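Hypothetical protein PH0832 (Pyrococcus horikoshii, PDB 2P9X) is of unknown function but binds zinc ions and forms a four-chain assembly from a small, all-helical NitrOD5-family domain. Local coordinates at residues A[57-60]-A[61-65]; A[81-85]-A[86-90]; A[91-94]-A[95-99]. One frame throughout, in Å; residues are numbered along the deposited sequence.

Interaction 1: A[57-60]-A[61-65]; sequences FGEY and SARLL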
loop_
_atom_site.group_PDB
_atom_site.type_symbol
_atom_site.label_atom_id
_atom_site.label_comp_id
_atom_site.label_asym_id
_atom_site.label_seq_id
_atom_site.Cartn_x
_atom_site.Cartn_y
_atom_site.Cartn_z
ATOM N N PHE A 57 4.995 1.436 0.955
ATOM C CA PHE A 57 3.798 0.600 0.915
ATOM C C PHE A 57 3.116 0.320 2.248
ATOM O O PHE A 57 2.082 -0.339 2.271
ATOM C CB PHE A 57 4.140 -0.754 0.292
ATOM C CG PHE A 57 4.606 -0.681 -1.135
ATOM C CD1 PHE A 57 3.793 -0.141 -2.121
ATOM C CD2 PHE A 57 5.837 -1.227 -1.501
ATOM C CE1 PHE A 57 4.190 -0.151 -3.461
ATOM C CE2 PHE A 57 6.244 -1.244 -2.839
ATOM C CZ PHE A 57 5.417 -0.707 -3.816
ATOM N N GLY A 58 3.694 0.790 3.345
ATOM C CA GLY A 58 3.101 0.518 4.641
ATOM C C GLY A 58 3.893 -0.562 5.351
ATOM O O GLY A 58 4.707 -1.242 4.728
ATOM N N GLU A 59 3.643 -0.740 6.646
ATOM C CA GLU A 59 4.383 -1.720 7.433
ATOM C C GLU A 59 4.065 -3.182 7.136
ATOM O O GLU A 59 4.933 -4.048 7.266
ATOM C CB GLU A 59 4.181 -1.443 8.922
ATOM C CG GLU A 59 5.059 -2.290 9.817
ATOM C CD GLU A 59 4.878 -1.950 11.279
ATOM O OE1 GLU A 59 5.090 -0.772 11.639
ATOM O OE2 GLU A 59 4.526 -2.859 12.062
ATOM N N TYR A 60 2.830 -3.463 6.745
ATOM C CA TYR A 60 2.443 -4.832 6.426
ATOM C C TYR A 60 3.240 -5.302 5.208
ATOM O O TYR A 60 3.818 -6.393 5.205
ATOM C CB TYR A 60 0.940 -4.903 6.148
ATOM C CG TYR A 60 0.100 -4.544 7.355
ATOM C CD1 TYR A 60 0.083 -5.364 8.481
ATOM C CD2 TYR A 60 -0.634 -3.356 7.396
ATOM C CE1 TYR A 60 -0.636 -5.014 9.622
ATOM C CE2 TYR A 60 -1.356 -2.995 8.536
ATOM C CZ TYR A 60 -1.350 -3.832 9.645
ATOM O OH TYR A 60 -2.039 -3.482 10.785
ATOM N N SER A 61 3.287 -4.463 4.178
ATOM C CA SER A 61 4.031 -4.801 2.974
ATOM C C SER A 61 5.529 -4.874 3.247
ATOM O O SER A 61 6.216 -5.749 2.720
ATOM C CB SER A 61 3.742 -3.771 1.879
ATOM O OG SER A 61 4.394 -4.148 0.676
ATOM N N ALA A 62 6.035 -3.963 4.075
ATOM C CA ALA A 62 7.460 -3.947 4.406
ATOM C C ALA A 62 7.827 -5.235 5.124
ATOM O O ALA A 62 8.882 -5.824 4.869
ATOM C CB ALA A 62 7.794 -2.743 5.290
ATOM N N ARG A 63 6.955 -5.673 6.026
ATOM C CA ARG A 63 7.204 -6.908 6.767
ATOM C C ARG A 63 7.250 -8.104 5.821
ATOM O O ARG A 63 8.121 -8.964 5.951
ATOM C CB ARG A 63 6.122 -7.121 7.831
ATOM C CG ARG A 63 6.461 -6.481 9.174
ATOM C CD ARG A 63 7.625 -7.216 9.830
ATOM N NE ARG A 63 7.238 -8.568 10.222
ATOM C CZ ARG A 63 8.048 -9.620 10.207
ATOM N NH1 ARG A 63 9.312 -9.491 9.813
ATOM N NH2 ARG A 63 7.595 -10.802 10.590
ATOM N N LEU A 64 6.312 -8.153 4.876
ATOM C CA LEU A 64 6.262 -9.241 3.904
ATOM C C LEU A 64 7.565 -9.287 3.105
ATOM O O LEU A 64 8.126 -10.362 2.894
ATOM C CB LEU A 64 5.054 -9.069 2.968
ATOM C CG LEU A 64 3.682 -9.382 3.590
ATOM C CD1 LEU A 64 2.561 -8.949 2.658
ATOM C CD2 LEU A 64 3.582 -10.885 3.861
ATOM N N LEU A 65 8.053 -8.127 2.666
ATOM C CA LEU A 65 9.304 -8.082 1.912
ATOM C C LEU A 65 10.455 -8.576 2.789
ATOM O O LEU A 65 11.321 -9.328 2.336
ATOM C CB LEU A 65 9.595 -6.655 1.431
ATOM C CG LEU A 65 10.920 -6.495 0.676
ATOM C CD1 LEU A 65 10.914 -7.352 -0.587
ATOM C CD2 LEU A 65 11.130 -5.027 0.329
HETATM O O HOH W 1 1.264 -2.098 4.184
#
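F57 CB lies against the S61 side chain, 3.4 Å from OG of S61. With its OG anti to the backbone N (chi1 -176°), S61 turns the hydroxyl alongside F57 CB and obliquely to the phenyl ring. That hydroxyl is hydrogen-bonded to OG of S61 in the second subunit, where the same residue of two copies meets. A water joins the two backbones here: it donates to F57 O at 2.7 Å and accepts from S61 N at 3.1 Å, so an amide of the first helical turn is satisfied although the residue at the N-cap, G58, has no side chain to offer it. Helical bonds begin at once beyond this point, with A62 N on G58 O (3.1 Å), R63 N on E59 O (2.9 Å) and L64 N on Y60 O (3.1 Å). R63 presses its CG against E59 O at 3.4 Å, then bends at chi2 and chi3. Its NH1 pairs with E66, while NE and NH2 bond to the carbonyls of V19 and E18 of the second subunit. E59 and Y60 instead serve the third subunit, E59 by a salt bridge to K55 of the third subunit and Y60 by a hydrogen bond between its OH and ND1 of H30 of the third subunit. The turn between the helices falls at G58, whose phi of 104° would drive a CB into the carbonyl oxygen of F57. G58 alone separates helix 46-57 from helix 59-76, and A62 CB packs back on V53 and S54. This is a sharp turn between two consecutive helices, with glycine as both the first residue past one and the N-cap of the next, buried here where several subunits of the four-chain assembly come together.

Interaction 2: A[81-85]-A[86-90]; sequences IEANS and LEELV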
loop_
_atom_site.group_PDB
_atom_site.type_symbol
_atom_site.label_atom_id
_atom_site.label_comp_id
_atom_site.label_asym_id
_atom_site.label_seq_id
_atom_site.Cartn_x
_atom_site.Cartn_y
_atom_site.Cartn_z
ATOM N N ILE A 81 20.104 -19.643 8.568
ATOM C CA ILE A 81 20.472 -18.506 9.393
ATOM C C ILE A 81 19.301 -18.270 10.339
ATOM O O ILE A 81 18.175 -18.675 10.077
ATOM C CB ILE A 81 20.670 -17.291 8.483
ATOM C CG1 ILE A 81 21.994 -17.413 7.719
ATOM C CG2 ILE A 81 20.742 -16.004 9.332
ATOM C CD1 ILE A 81 21.974 -16.630 6.405
ATOM N N GLU A 82 19.562 -17.659 11.499
ATOM C CA GLU A 82 18.427 -17.637 12.412
ATOM C C GLU A 82 17.709 -16.279 12.429
ATOM O O GLU A 82 16.695 -16.091 13.083
ATOM C CB GLU A 82 18.955 -17.992 13.806
ATOM C CG GLU A 82 19.484 -19.425 13.867
ATOM C CD GLU A 82 19.978 -19.739 15.262
ATOM O OE1 GLU A 82 19.217 -19.582 16.206
ATOM O OE2 GLU A 82 21.115 -20.193 15.384
ATOM N N ALA A 83 18.294 -15.310 11.698
ATOM C CA ALA A 83 17.731 -13.960 11.682
ATOM C C ALA A 83 16.212 -13.950 11.473
ATOM O O ALA A 83 15.650 -14.651 10.635
ATOM C CB ALA A 83 18.430 -13.158 10.580
ATOM N N ASN A 84 15.546 -13.132 12.322
ATOM C CA ASN A 84 14.104 -12.913 12.178
ATOM C C ASN A 84 13.815 -11.473 11.729
ATOM O O ASN A 84 12.679 -11.039 11.574
ATOM C CB ASN A 84 13.462 -13.149 13.545
ATOM C CG ASN A 84 13.791 -14.537 14.028
ATOM O OD1 ASN A 84 13.463 -15.534 13.397
ATOM N ND2 ASN A 84 14.356 -14.598 15.247
ATOM N N SER A 85 14.875 -10.698 11.523
ATOM C CA SER A 85 14.750 -9.314 11.076
ATOM C C SER A 85 15.909 -9.008 10.132
ATOM O O SER A 85 16.939 -9.682 10.167
ATOM C CB SER A 85 14.808 -8.350 12.262
ATOM O OG SER A 85 16.115 -8.292 12.804
ATOM N N LEU A 86 15.748 -7.991 9.297
ATOM C CA LEU A 86 16.803 -7.629 8.364
ATOM C C LEU A 86 18.068 -7.205 9.121
ATOM O O LEU A 86 19.180 -7.485 8.675
ATOM C CB LEU A 86 16.329 -6.502 7.439
ATOM C CG LEU A 86 17.254 -6.115 6.284
ATOM C CD1 LEU A 86 17.419 -7.293 5.327
ATOM C CD2 LEU A 86 16.661 -4.926 5.550
ATOM N N GLU A 87 17.896 -6.536 10.263
ATOM C CA GLU A 87 19.042 -6.098 11.061
ATOM C C GLU A 87 19.841 -7.302 11.535
ATOM O O GLU A 87 21.074 -7.309 11.462
ATOM C CB GLU A 87 18.596 -5.278 12.277
ATOM C CG GLU A 87 18.054 -3.912 11.928
ATOM C CD GLU A 87 16.545 -3.897 11.808
ATOM O OE1 GLU A 87 15.962 -4.926 11.407
ATOM O OE2 GLU A 87 15.946 -2.847 12.111
ATOM N N GLU A 88 19.139 -8.317 12.030
ATOM C CA GLU A 88 19.804 -9.529 12.492
ATOM C C GLU A 88 20.444 -10.249 11.312
ATOM O O GLU A 88 21.505 -10.862 11.449
ATOM C CB GLU A 88 18.808 -10.467 13.172
ATOM C CG GLU A 88 18.292 -9.963 14.503
ATOM C CD GLU A 88 17.265 -10.893 15.123
ATOM O OE1 GLU A 88 16.948 -11.940 14.514
ATOM O OE2 GLU A 88 16.771 -10.570 16.223
ATOM N N LEU A 89 19.795 -10.175 10.149
ATOM C CA LEU A 89 20.306 -10.833 8.950
ATOM C C LEU A 89 21.640 -10.230 8.521
ATOM O O LEU A 89 22.572 -10.954 8.161
ATOM C CB LEU A 89 19.293 -10.714 7.805
ATOM C CG LEU A 89 19.638 -11.460 6.512
ATOM C CD1 LEU A 89 19.582 -12.967 6.753
ATOM C CD2 LEU A 89 18.670 -11.056 5.405
ATOM N N VAL A 90 21.729 -8.904 8.554
ATOM C CA VAL A 90 22.957 -8.218 8.174
ATOM C C VAL A 90 24.042 -8.536 9.196
ATOM O O VAL A 90 25.202 -8.747 8.839
ATOM C CB VAL A 90 22.736 -6.688 8.098
ATOM C CG1 VAL A 90 24.065 -5.967 7.920
ATOM C CG2 VAL A 90 21.804 -6.369 6.927
HETATM O O HOH W 2 16.010 -12.598 17.427
#
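S85 leaves the loop with extended backbone angles (phi -144°, psi 159°), and the chain then turns into helix 86-97, whose first i to i+4 bond runs from L89 N to S85 O at 2.9 Å. The motif is a serine N-cap: OG of S85 accepts from E88 N at 3.1 Å. Placing OG between the backbone N and the carbonyl carbon (chi1 71°) is what brings it over the open end of the first turn. E88 answers by reaching back along the chain. Its side chain, extended beyond CG, passes CG close by the serine hydroxyl and delivers OE1 to N84 N at 2.9 Å. The bond is almost straight, although the amide approaches OE1 on its anti side and somewhat out of the carboxylate plane. Because the amide used is that of N84 and not of S85, the pair of bonds differs by one residue from a classical capping box. The other oxygen, OE2, accepts from a water that also receives a weak bond from N84 ND2, so a water bridges the two side chains. The helix start is tied to the rest of the fold by L86 N, which bonds to OE2 of E66 on helix 59-76. On the inner side the contact is apolar. L89 fits against I69 and L73 of that same helix and L8 of helix 3-19, and the loop closes over it: A83 CB sits only 3.4 Å from L89 CA, tighter than an ordinary carbon contact. Farther back, the I81 side chain crosses that of L89 at about a right angle, with I81 CG2 4.1 Å from L89 CD1.

Interaction 3: A[91-94]-A[95-99]; sequences SEIR and KIYGE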
loop_
_atom_site.group_PDB
_atom_site.type_symbol
_atom_site.label_atom_id
_atom_site.label_comp_id
_atom_site.label_asym_id
_atom_site.label_seq_id
_atom_site.Cartn_x
_atom_site.Cartn_y
_atom_site.Cartn_z
ATOM N N SER A 91 23.657 -8.574 10.466
ATOM C CA SER A 91 24.606 -8.880 11.530
ATOM C C SER A 91 25.172 -10.279 11.341
ATOM O O SER A 91 26.372 -10.497 11.495
ATOM C CB SER A 91 23.929 -8.772 12.897
ATOM O OG SER A 91 23.620 -7.422 13.194
ATOM N N GLU A 92 24.301 -11.226 11.004
ATOM C CA GLU A 92 24.725 -12.602 10.792
ATOM C C GLU A 92 25.626 -12.726 9.572
ATOM O O GLU A 92 26.621 -13.456 9.597
ATOM C CB GLU A 92 23.505 -13.516 10.655
ATOM C CG GLU A 92 22.386 -13.154 11.628
ATOM C CD GLU A 92 21.813 -14.356 12.353
ATOM O OE1 GLU A 92 22.452 -15.430 12.327
ATOM O OE2 GLU A 92 20.730 -14.222 12.965
ATOM N N ILE A 93 25.288 -12.014 8.502
ATOM C CA ILE A 93 26.104 -12.054 7.291
ATOM C C ILE A 93 27.499 -11.501 7.582
ATOM O O ILE A 93 28.501 -12.041 7.112
ATOM C CB ILE A 93 25.471 -11.226 6.158
ATOM C CG1 ILE A 93 24.192 -11.906 5.668
ATOM C CG2 ILE A 93 26.467 -11.072 5.009
ATOM C CD1 ILE A 93 23.440 -11.087 4.626
ATOM N N ARG A 94 27.564 -10.420 8.352
ATOM C CA ARG A 94 28.848 -9.824 8.696
ATOM C C ARG A 94 29.674 -10.788 9.548
ATOM O O ARG A 94 30.898 -10.821 9.445
ATOM C CB ARG A 94 28.639 -8.496 9.430
ATOM C CG ARG A 94 28.092 -7.388 8.531
ATOM C CD ARG A 94 27.744 -6.139 9.324
ATOM N NE ARG A 94 28.907 -5.541 9.974
ATOM C CZ ARG A 94 29.823 -4.807 9.352
ATOM N NH1 ARG A 94 29.720 -4.568 8.051
ATOM N NH2 ARG A 94 30.841 -4.305 10.036
ATOM N N LYS A 95 29.004 -11.581 10.379
ATOM C CA LYS A 95 29.710 -12.545 11.216
ATOM C C LYS A 95 30.237 -13.697 10.368
ATOM O O LYS A 95 31.343 -14.194 10.597
ATOM C CB LYS A 95 28.786 -13.088 12.312
ATOM C CG LYS A 95 28.352 -12.044 13.325
ATOM C CD LYS A 95 27.552 -12.662 14.460
ATOM C CE LYS A 95 27.111 -11.600 15.460
ATOM N NZ LYS A 95 26.300 -12.182 16.565
ATOM N N ILE A 96 29.449 -14.115 9.384
ATOM C CA ILE A 96 29.845 -15.206 8.503
ATOM C C ILE A 96 31.084 -14.856 7.679
ATOM O O ILE A 96 31.983 -15.681 7.521
ATOM C CB ILE A 96 28.696 -15.585 7.535
ATOM C CG1 ILE A 96 27.550 -16.228 8.320
ATOM C CG2 ILE A 96 29.203 -16.527 6.456
ATOM C CD1 ILE A 96 26.350 -16.592 7.468
ATOM N N TYR A 97 31.133 -13.629 7.169
ATOM C CA TYR A 97 32.256 -13.190 6.342
ATOM C C TYR A 97 33.324 -12.398 7.086
ATOM O O TYR A 97 34.323 -11.984 6.491
ATOM C CB TYR A 97 31.729 -12.366 5.166
ATOM C CG TYR A 97 30.859 -13.170 4.234
ATOM C CD1 TYR A 97 31.419 -14.114 3.375
ATOM C CD2 TYR A 97 29.471 -13.039 4.256
ATOM C CE1 TYR A 97 30.620 -14.913 2.566
ATOM C CE2 TYR A 97 28.661 -13.834 3.449
ATOM C CZ TYR A 97 29.242 -14.770 2.611
ATOM O OH TYR A 97 28.449 -15.582 1.839
ATOM N N GLY A 98 33.118 -12.193 8.384
ATOM C CA GLY A 98 34.079 -11.443 9.169
ATOM C C GLY A 98 34.213 -10.024 8.656
ATOM O O GLY A 98 35.323 -9.518 8.486
ATOM N N GLU A 99 33.077 -9.381 8.407
ATOM C CA GLU A 99 33.060 -8.013 7.902
ATOM C C GLU A 99 32.621 -7.046 8.990
ATOM O O GLU A 99 32.255 -7.524 10.086
ATOM C CB GLU A 99 32.095 -7.900 6.724
ATOM C CG GLU A 99 32.245 -8.998 5.705
ATOM C CD GLU A 99 31.218 -8.904 4.599
ATOM O OE1 GLU A 99 30.130 -8.344 4.844
ATOM O OE2 GLU A 99 31.498 -9.397 3.489
ATOM O OXT GLU A 99 32.638 -5.825 8.724
#
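R94 and E99 close the C-terminal end of helix 86-97 in a Schellman motif. Its outer 6→1 backbone bond joins E99 N to R94 O at 2.8 Å, arriving in the carbonyl plane on a lone pair, and the inner one from G98 N to K95 O is weak. The reversal passes through G98, whose positive phi (62°) suits a residue lacking a side chain. Before it, ordinary helical bonds link K95, I96 and Y97 to the carbonyls of S91, E92 and I93.

The ionic contact follows from this turn. The chain terminus is folded back over one face of the R94 guanidinium, and a bend at chi3 (63°) brings NH2 within 2.7 Å of E99 OXT. The pair is a salt bridge, but the carboxylate sits above the group and is not met end-on by an N-H. With an alanine in place of this arginine, the C-terminal carboxylate is likely to lose the charge facing it and to be freer to turn. The E99 side chain is held separately, by Y43 OH at OE1 and G4 N at OE2. It lies about 3 Å from the side chain of S2, a zinc-binding residue of this protein, and about 7 Å from a bound zinc ion.

Apolar packing makes up the inner side, where I93 rests on L8 and Y97 on I7 of helix 3-19. I93 and Y97 run side by side, pointing the same way. The isoleucine meets the tyrosine ring at its edge and in its plane, I93 CG2 standing 3.7 Å from Y97 CD2.

Interaction 1 is buried and serves the assembly: the junction of helices 46-57 and 59-76 contacts three other subunits. Interactions 2 and 3 involve no other assembly chain and share helix 86-97, one at its beginning, the other at its end. Interaction 2 is partly buried, with a polar cap outside and apolar packing inside; interaction 3 is a surface contact that adds a salt bridge at the chain terminus to backbone capping and apolar packing. All three treat a helix end differently, by glycine and water, by serine and glutamate, and by a Schellman turn. Interactions 2 and 3 touch where E92 OE2 approaches A83 N at 3.0 Å. Interactions 1 and 3 lie on opposite sides of the chain's centre.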